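Local coordinates for putative diflavin flavoprotein A 3 (Synechocystis sp., PDB 6H0C) that probably passes electrons from NADH to oxygen, reducing it to water; this chain is its flavodiiron core, with a metallo-beta-lactamase-like and a flavodoxin-like part, at residues D61-V64 / G65-Q69; A111-L114 / E115-A119; C388-A391 / G392-F395. All blocks are in the same frame, centred on the assembly; numbering follows the deposited sequence.

Contact 1. Residues D61-V64 / G65-Q69; sequences DNFV and GTLIQ
Phe63 and Leu67, one helical turn apart, lie side by side and point the same way, the methyl CD2 of Leu67 coming obliquely to the ring at 3.9 Å from Phe63 CE2. Phe63 has CG anti to its backbone N (chi1 175°), which swings the ring along the helix to its neighbour. In the backbone, Leu67 N makes a nearly straight bond of 2.8 Å to Phe63 O. The next pair is turned differently: the side chains of Val64 and Ile68 cross at a slant, and Ile68 CD1 meets Val64 CG1 at 3.4 Å, tighter than ordinary carbon contact. Ile68 CG1, beside its own backbone N, carries CD1 back to Val64 and is itself close to Val64 O (3.0 Å). On another face Thr66 uses its hydroxyl as a second donor. OG1, beside its own backbone N, gives a 2.8 Å bond to Asn62 O, which Thr66 N reaches from the opposite face of the carbonyl plane; one acceptor thus satisfies both, as threonine often manages within a helix. Helix 60-70 is the connection between strands 49-52 and 78-80 in a beta-alpha-beta unit. Phe63 and Leu67 meet Phe17 of strand 14-21, Thr66 rests on Val5 and Ile7 of strand 4-11, and Val64 with Ile68 packs on Leu98 of helix 86-98.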
loop_
_atom_site.group_PDB
_atom_site.type_symbol
_atom_site.label_atom_id
_atom_site.label_comp_id
_atom_site.label_asym_id
_atom_site.label_seq_id
_atom_site.Cartn_x
_atom_site.Cartn_y
_atom_site.Cartn_z
ATOM N N ASP A 61 8.490 -6.722 18.868
ATOM C CA ASP A 61 8.839 -7.434 20.097
ATOM C C ASP A 61 7.664 -8.089 20.809
ATOM O O ASP A 61 7.805 -9.208 21.300
ATOM C CB ASP A 61 9.564 -6.492 21.053
ATOM C CG ASP A 61 10.887 -6.051 20.504
ATOM O OD1 ASP A 61 11.380 -6.721 19.576
ATOM O OD2 ASP A 61 11.434 -5.043 20.982
ATOM N N ASN A 62 6.518 -7.410 20.879
ATOM C CA ASN A 62 5.312 -8.038 21.422
ATOM C C ASN A 62 4.944 -9.249 20.606
ATOM O O ASN A 62 4.536 -10.284 21.140
ATOM C CB ASN A 62 4.123 -7.077 21.430
ATOM C CG ASN A 62 4.133 -6.148 22.609
ATOM O OD1 ASN A 62 5.050 -6.175 23.434
ATOM N ND2 ASN A 62 3.117 -5.296 22.693
ATOM N N PHE A 63 5.073 -9.099 19.293
ATOM C CA PHE A 63 4.653 -10.149 18.392
ATOM C C PHE A 63 5.525 -11.386 18.538
ATOM O O PHE A 63 5.016 -12.491 18.737
ATOM C CB PHE A 63 4.677 -9.676 16.942
ATOM C CG PHE A 63 4.358 -10.768 15.964
ATOM C CD1 PHE A 63 3.045 -11.181 15.775
ATOM C CD2 PHE A 63 5.364 -11.400 15.256
ATOM C CE1 PHE A 63 2.738 -12.196 14.878
ATOM C CE2 PHE A 63 5.067 -12.414 14.360
ATOM C CZ PHE A 63 3.753 -12.814 14.171
ATOM N N VAL A 64 6.838 -11.197 18.422
ATOM C CA VAL A 64 7.757 -12.327 18.494
ATOM C C VAL A 64 7.669 -12.939 19.884
ATOM O O VAL A 64 7.692 -14.158 20.037
ATOM C CB VAL A 64 9.208 -11.918 18.176
ATOM C CG1 VAL A 64 10.177 -13.045 18.525
ATOM C CG2 VAL A 64 9.327 -11.547 16.713
ATOM N N GLY A 65 7.533 -12.077 20.886
ATOM C CA GLY A 65 7.408 -12.511 22.263
ATOM C C GLY A 65 6.183 -13.374 22.447
ATOM O O GLY A 65 6.245 -14.418 23.088
ATOM N N THR A 66 5.071 -12.943 21.865
ATOM C CA THR A 66 3.819 -13.682 21.957
ATOM C C THR A 66 3.840 -14.978 21.154
ATOM O O THR A 66 3.429 -16.034 21.636
ATOM C CB THR A 66 2.651 -12.829 21.471
ATOM O OG1 THR A 66 2.472 -11.732 22.368
ATOM C CG2 THR A 66 1.385 -13.650 21.432
ATOM N N LEU A 67 4.320 -14.888 19.922
ATOM C CA LEU A 67 4.356 -16.038 19.031
ATOM C C LEU A 67 5.138 -17.207 19.627
ATOM O O LEU A 67 4.669 -18.342 19.616
ATOM C CB LEU A 67 4.960 -15.638 17.685
ATOM C CG LEU A 67 4.943 -16.715 16.602
ATOM C CD1 LEU A 67 3.512 -17.213 16.377
ATOM C CD2 LEU A 67 5.563 -16.187 15.301
ATOM N N ILE A 68 6.321 -16.917 20.156
ATOM C CA ILE A 68 7.196 -17.938 20.726
ATOM C C ILE A 68 6.530 -18.745 21.844
ATOM O O ILE A 68 6.935 -19.870 22.143
ATOM C CB ILE A 68 8.483 -17.297 21.263
ATOM C CG1 ILE A 68 9.294 -16.729 20.099
ATOM C CG2 ILE A 68 9.315 -18.304 22.022
ATOM C CD1 ILE A 68 10.420 -15.838 20.528
ATOM N N GLN A 69 5.495 -18.181 22.450
ATOM C CA GLN A 69 4.798 -18.877 23.514
ATOM C C GLN A 69 3.764 -19.826 22.948
ATOM O O GLN A 69 3.271 -20.704 23.647
ATOM C CB GLN A 69 4.154 -17.876 24.465
ATOM C CG GLN A 69 5.180 -16.968 25.133
ATOM C CD GLN A 69 4.570 -16.035 26.157
ATOM O OE1 GLN A 69 3.485 -16.292 26.681
ATOM N NE2 GLN A 69 5.265 -14.939 26.446
#

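Contact 2. Residues A111-L114 / E115-A119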
loop_
_atom_site.group_PDB
_atom_site.type_symbol
_atom_site.label_atom_id
_atom_site.label_comp_id
_atom_site.label_asym_id
_atom_site.label_seq_id
_atom_site.Cartn_x
_atom_site.Cartn_y
_atom_site.Cartn_z
ATOM N N ALA A 111 10.225 -10.054 -3.863
ATOM C CA ALA A 111 11.514 -10.727 -3.759
ATOM C C ALA A 111 12.661 -9.777 -4.106
ATOM O O ALA A 111 13.674 -9.725 -3.400
ATOM C CB ALA A 111 11.547 -11.952 -4.661
ATOM N N GLN A 112 12.498 -9.026 -5.194
ATOM C CA GLN A 112 13.497 -8.040 -5.599
ATOM C C GLN A 112 13.697 -6.982 -4.518
ATOM O O GLN A 112 14.827 -6.616 -4.190
ATOM C CB GLN A 112 13.088 -7.381 -6.912
ATOM C CG GLN A 112 13.056 -8.337 -8.078
ATOM C CD GLN A 112 12.285 -7.796 -9.259
ATOM O OE1 GLN A 112 11.650 -6.747 -9.174
ATOM N NE2 GLN A 112 12.329 -8.520 -10.369
ATOM N N ASN A 113 12.586 -6.501 -3.963
ATOM C CA ASN A 113 12.610 -5.536 -2.869
ATOM C C ASN A 113 13.365 -6.088 -1.649
ATOM O O ASN A 113 14.316 -5.472 -1.140
ATOM C CB ASN A 113 11.169 -5.156 -2.500
ATOM C CG ASN A 113 11.092 -3.952 -1.584
ATOM O OD1 ASN A 113 12.097 -3.280 -1.331
ATOM N ND2 ASN A 113 9.889 -3.664 -1.087
ATOM N N LEU A 114 12.946 -7.273 -1.214
ATOM C CA LEU A 114 13.491 -7.929 -0.031
ATOM C C LEU A 114 14.993 -8.196 -0.147
ATOM O O LEU A 114 15.726 -8.113 0.839
ATOM C CB LEU A 114 12.741 -9.236 0.213
ATOM C CG LEU A 114 12.769 -9.857 1.606
ATOM C CD1 LEU A 114 12.268 -8.874 2.638
ATOM C CD2 LEU A 114 11.927 -11.124 1.615
ATOM N N GLU A 115 15.449 -8.518 -1.352
ATOM C CA GLU A 115 16.868 -8.769 -1.578
ATOM C C GLU A 115 17.675 -7.504 -1.313
ATOM O O GLU A 115 18.732 -7.553 -0.693
ATOM C CB GLU A 115 17.110 -9.291 -3.000
ATOM C CG GLU A 115 16.581 -10.720 -3.223
ATOM C CD GLU A 115 16.678 -11.195 -4.672
ATOM O OE1 GLU A 115 16.045 -12.227 -4.995
ATOM O OE2 GLU A 115 17.378 -10.542 -5.481
ATOM N N LYS A 116 17.172 -6.361 -1.755
ATOM C CA LYS A 116 17.841 -5.107 -1.434
ATOM C C LYS A 116 17.716 -4.828 0.061
ATOM O O LYS A 116 18.720 -4.615 0.728
ATOM C CB LYS A 116 17.275 -3.948 -2.262
ATOM C CG LYS A 116 17.532 -4.101 -3.763
ATOM C CD LYS A 116 17.202 -2.833 -4.543
ATOM C CE LYS A 116 15.718 -2.491 -4.477
ATOM N NZ LYS A 116 14.872 -3.420 -5.284
ATOM N N LEU A 117 16.490 -4.867 0.587
ATOM C CA LEU A 117 16.227 -4.565 1.999
ATOM C C LEU A 117 17.058 -5.383 2.984
ATOM O O LEU A 117 17.450 -4.878 4.030
ATOM C CB LEU A 117 14.751 -4.776 2.318
ATOM C CG LEU A 117 13.783 -3.779 1.691
ATOM C CD1 LEU A 117 12.344 -4.076 2.101
ATOM C CD2 LEU A 117 14.180 -2.380 2.104
ATOM N N LEU A 118 17.314 -6.644 2.663
ATOM C CA LEU A 118 18.074 -7.515 3.556
ATOM C C LEU A 118 19.490 -7.741 3.057
ATOM O O LEU A 118 20.177 -8.659 3.521
ATOM C CB LEU A 118 17.378 -8.865 3.716
ATOM C CG LEU A 118 16.094 -8.849 4.531
ATOM C CD1 LEU A 118 15.531 -10.249 4.599
ATOM C CD2 LEU A 118 16.357 -8.290 5.925
ATOM N N ALA A 119 19.911 -6.912 2.104
ATOM C CA ALA A 119 21.221 -7.043 1.465
ATOM C C ALA A 119 22.352 -7.243 2.476
ATOM O O ALA A 119 23.143 -8.184 2.360
ATOM C CB ALA A 119 21.508 -5.823 0.602
#
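Glu115 draws its aliphatic stem across the carbonyl of Ala111: CG lies 3.1 Å from Ala111 O, the same oxygen that takes the backbone hydrogen bond from Glu115 N. Its chain runs extended beyond CG and carries the carboxylate along the exposed flank, a fitting place for a charged residue. Lys116 also runs back over the previous turn, but by bending. Bends at chi3 (-64°) and chi4 (-72°) bring NZ round to Gln112 O, where it makes a weak hydrogen bond of 3.4 Å; the backbone N of Lys116 makes another weak one to the same oxygen. A long flexible chain can thus bring its ammonium group back to a helix carbonyl while remaining on the exposed side. These residues belong to helix 108-117, the connection between strands 103-106 and 127-129 in a beta-alpha-beta unit of the metallo-beta-lactamase-like part. Leu117 comes next and turns to the side chain of Asn113, the two crossing at an angle. Its CD1 stands 3.5 Å from Asn113 OD1, a van der Waals contact of methyl and amide, while Leu117 N gives Asn113 O an almost linear bond (N-H...O 177°). Beyond the crossing, Leu117 packs on Ala86 and Ala89 of helix 86-98. Leu118 is the first residue to leave helical angles, yet its N still bonds to Leu114 O at 2.8 Å. Its side chain runs alongside that of Leu114, pointing the same way, with the two CD1 methyls of Leu114 and Leu118 4.0 Å apart. Leu114 is the buried one, reaching Leu92 of helix 86-98 and Ile104 of strand 103-106; Leu118 is partly exposed and touches Val123.

Contact 3. Residues C388-A391 / G392-F395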
loop_
_atom_site.group_PDB
_atom_site.type_symbol
_atom_site.label_atom_id
_atom_site.label_comp_id
_atom_site.label_asym_id
_atom_site.label_seq_id
_atom_site.Cartn_x
_atom_site.Cartn_y
_atom_site.Cartn_z
ATOM N N CYS A 388 -0.490 19.430 2.616
ATOM C CA CYS A 388 -0.423 18.683 1.362
ATOM C C CYS A 388 -1.815 18.332 0.824
ATOM O O CYS A 388 -2.084 18.457 -0.374
ATOM C CB CYS A 388 0.401 17.406 1.546
ATOM S SG CYS A 388 2.160 17.713 1.795
ATOM N N GLU A 389 -2.690 17.881 1.714
ATOM C CA GLU A 389 -4.055 17.560 1.340
ATOM C C GLU A 389 -4.709 18.801 0.744
ATOM O O GLU A 389 -5.382 18.727 -0.282
ATOM C CB GLU A 389 -4.833 17.038 2.558
ATOM C CG GLU A 389 -6.277 16.648 2.284
ATOM C CD GLU A 389 -6.943 15.963 3.476
ATOM O OE1 GLU A 389 -8.074 15.458 3.324
ATOM O OE2 GLU A 389 -6.340 15.928 4.568
ATOM N N GLU A 390 -4.472 19.951 1.376
ATOM C CA GLU A 390 -5.082 21.202 0.935
ATOM C C GLU A 390 -4.529 21.631 -0.415
ATOM O O GLU A 390 -5.258 22.148 -1.258
ATOM C CB GLU A 390 -4.861 22.306 1.968
ATOM C CG GLU A 390 -5.782 23.486 1.775
ATOM C CD GLU A 390 -7.244 23.097 1.904
ATOM O OE1 GLU A 390 -8.076 23.637 1.141
ATOM O OE2 GLU A 390 -7.556 22.252 2.775
ATOM N N ALA A 391 -3.232 21.410 -0.620
ATOM C CA ALA A 391 -2.602 21.679 -1.913
ATOM C C ALA A 391 -3.229 20.825 -3.021
ATOM O O ALA A 391 -3.488 21.314 -4.125
ATOM C CB ALA A 391 -1.099 21.432 -1.838
ATOM N N GLY A 392 -3.472 19.551 -2.716
ATOM C CA GLY A 392 -4.155 18.661 -3.639
ATOM C C GLY A 392 -5.535 19.191 -3.984
ATOM O O GLY A 392 -5.938 19.205 -5.149
ATOM N N THR A 393 -6.265 19.637 -2.967
ATOM C CA THR A 393 -7.574 20.227 -3.194
ATOM C C THR A 393 -7.460 21.456 -4.088
ATOM O O THR A 393 -8.218 21.586 -5.041
ATOM C CB THR A 393 -8.260 20.610 -1.878
ATOM O OG1 THR A 393 -8.582 19.415 -1.156
ATOM C CG2 THR A 393 -9.543 21.393 -2.148
ATOM N N ASP A 394 -6.511 22.343 -3.792
ATOM C CA ASP A 394 -6.273 23.526 -4.629
ATOM C C ASP A 394 -5.991 23.154 -6.089
ATOM O O ASP A 394 -6.509 23.786 -7.011
ATOM C CB ASP A 394 -5.104 24.352 -4.084
ATOM C CG ASP A 394 -5.455 25.107 -2.818
ATOM O OD1 ASP A 394 -6.661 25.251 -2.519
ATOM O OD2 ASP A 394 -4.521 25.566 -2.124
ATOM N N PHE A 395 -5.161 22.134 -6.282
ATOM C CA PHE A 395 -4.827 21.627 -7.609
ATOM C C PHE A 395 -6.107 21.184 -8.317
ATOM O O PHE A 395 -6.340 21.530 -9.477
ATOM C CB PHE A 395 -3.823 20.464 -7.496
ATOM C CG PHE A 395 -3.072 20.149 -8.774
ATOM C CD1 PHE A 395 -3.607 19.285 -9.721
ATOM C CD2 PHE A 395 -1.818 20.691 -9.012
ATOM C CE1 PHE A 395 -2.908 18.982 -10.883
ATOM C CE2 PHE A 395 -1.115 20.386 -10.169
ATOM C CZ PHE A 395 -1.662 19.532 -11.103
HETATM O O HOH W 1 -8.055 19.628 1.769
#
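Cys388 meets Gly392 through its backbone, Gly392 N bonding to Cys388 O at 2.9 Å, while the Cys388 side chain turns away to pack on Leu272, Ala275 and Ile276 of helix 268-281. Glu389 likewise offers its carbonyl, to Thr393 N at 3.0 Å. Its buried carboxylate reaches outside the pair, where OE1 forms a salt bridge with Lys282 NZ, which would offset the charge of a buried carboxylate. Glu390 provides most of the side-chain chemistry. Its chain leaves with CG anti to the backbone N and then bends at chi2 (61°), which brings the carboxylate round beside Thr393 and Asp394. A water donates to Glu390 OE2 at 2.9 Å and is also hydrogen-bonded to Thr393 OG1 at 3.0 Å, so that it bridges acid and hydroxyl one turn apart. Thr393 OG1 has a further partner in Gly279 O, and the threonine thus links this helix to the end of helix 268-281. The other oxygen, Glu390 OE1, lies 4.2 Å from Asp394 OD1; two like charges this near probably disfavour one another, though both residues are exposed and solvent would weaken the effect. The Asp394 side chain leans back to the preceding turn, its CG 3.4 Å from Glu390 O. Ala391, small enough for a helix face laid on a sheet, presses its methyl against Phe371 and Ile374 of strand 368-377, and its carbonyl takes the bond from Phe395 N. Helix 382-404 thus packs with helix 268-281 on one face of the five-stranded parallel sheet of order 2-1-3-4-5, the alpha-beta-alpha arrangement of the flavodoxin fold.

Each contact is a short run of helix in which side chains meet those one turn on; contact 2 also covers its helix end. Contacts 1 and 2 belong to the metallo-beta-lactamase-like part, contact 3 to the flavodoxin-like part, with 42 Å between the centres of contacts 1 and 3. The first two are partly buried and share a neighbour, helix 86-98, against which each sets aliphatic side chains. Contact 3 is the more buried, yet it relies least on apolar contact between its own segments: a water joins them, and polar side chains reach helix 268-281 and Lys282 just after it. Lysine and glutamate stems mark the exposed flank of contact 2, whereas contact 1 carries a threonine hydroxyl bonded to the carbonyl one turn back.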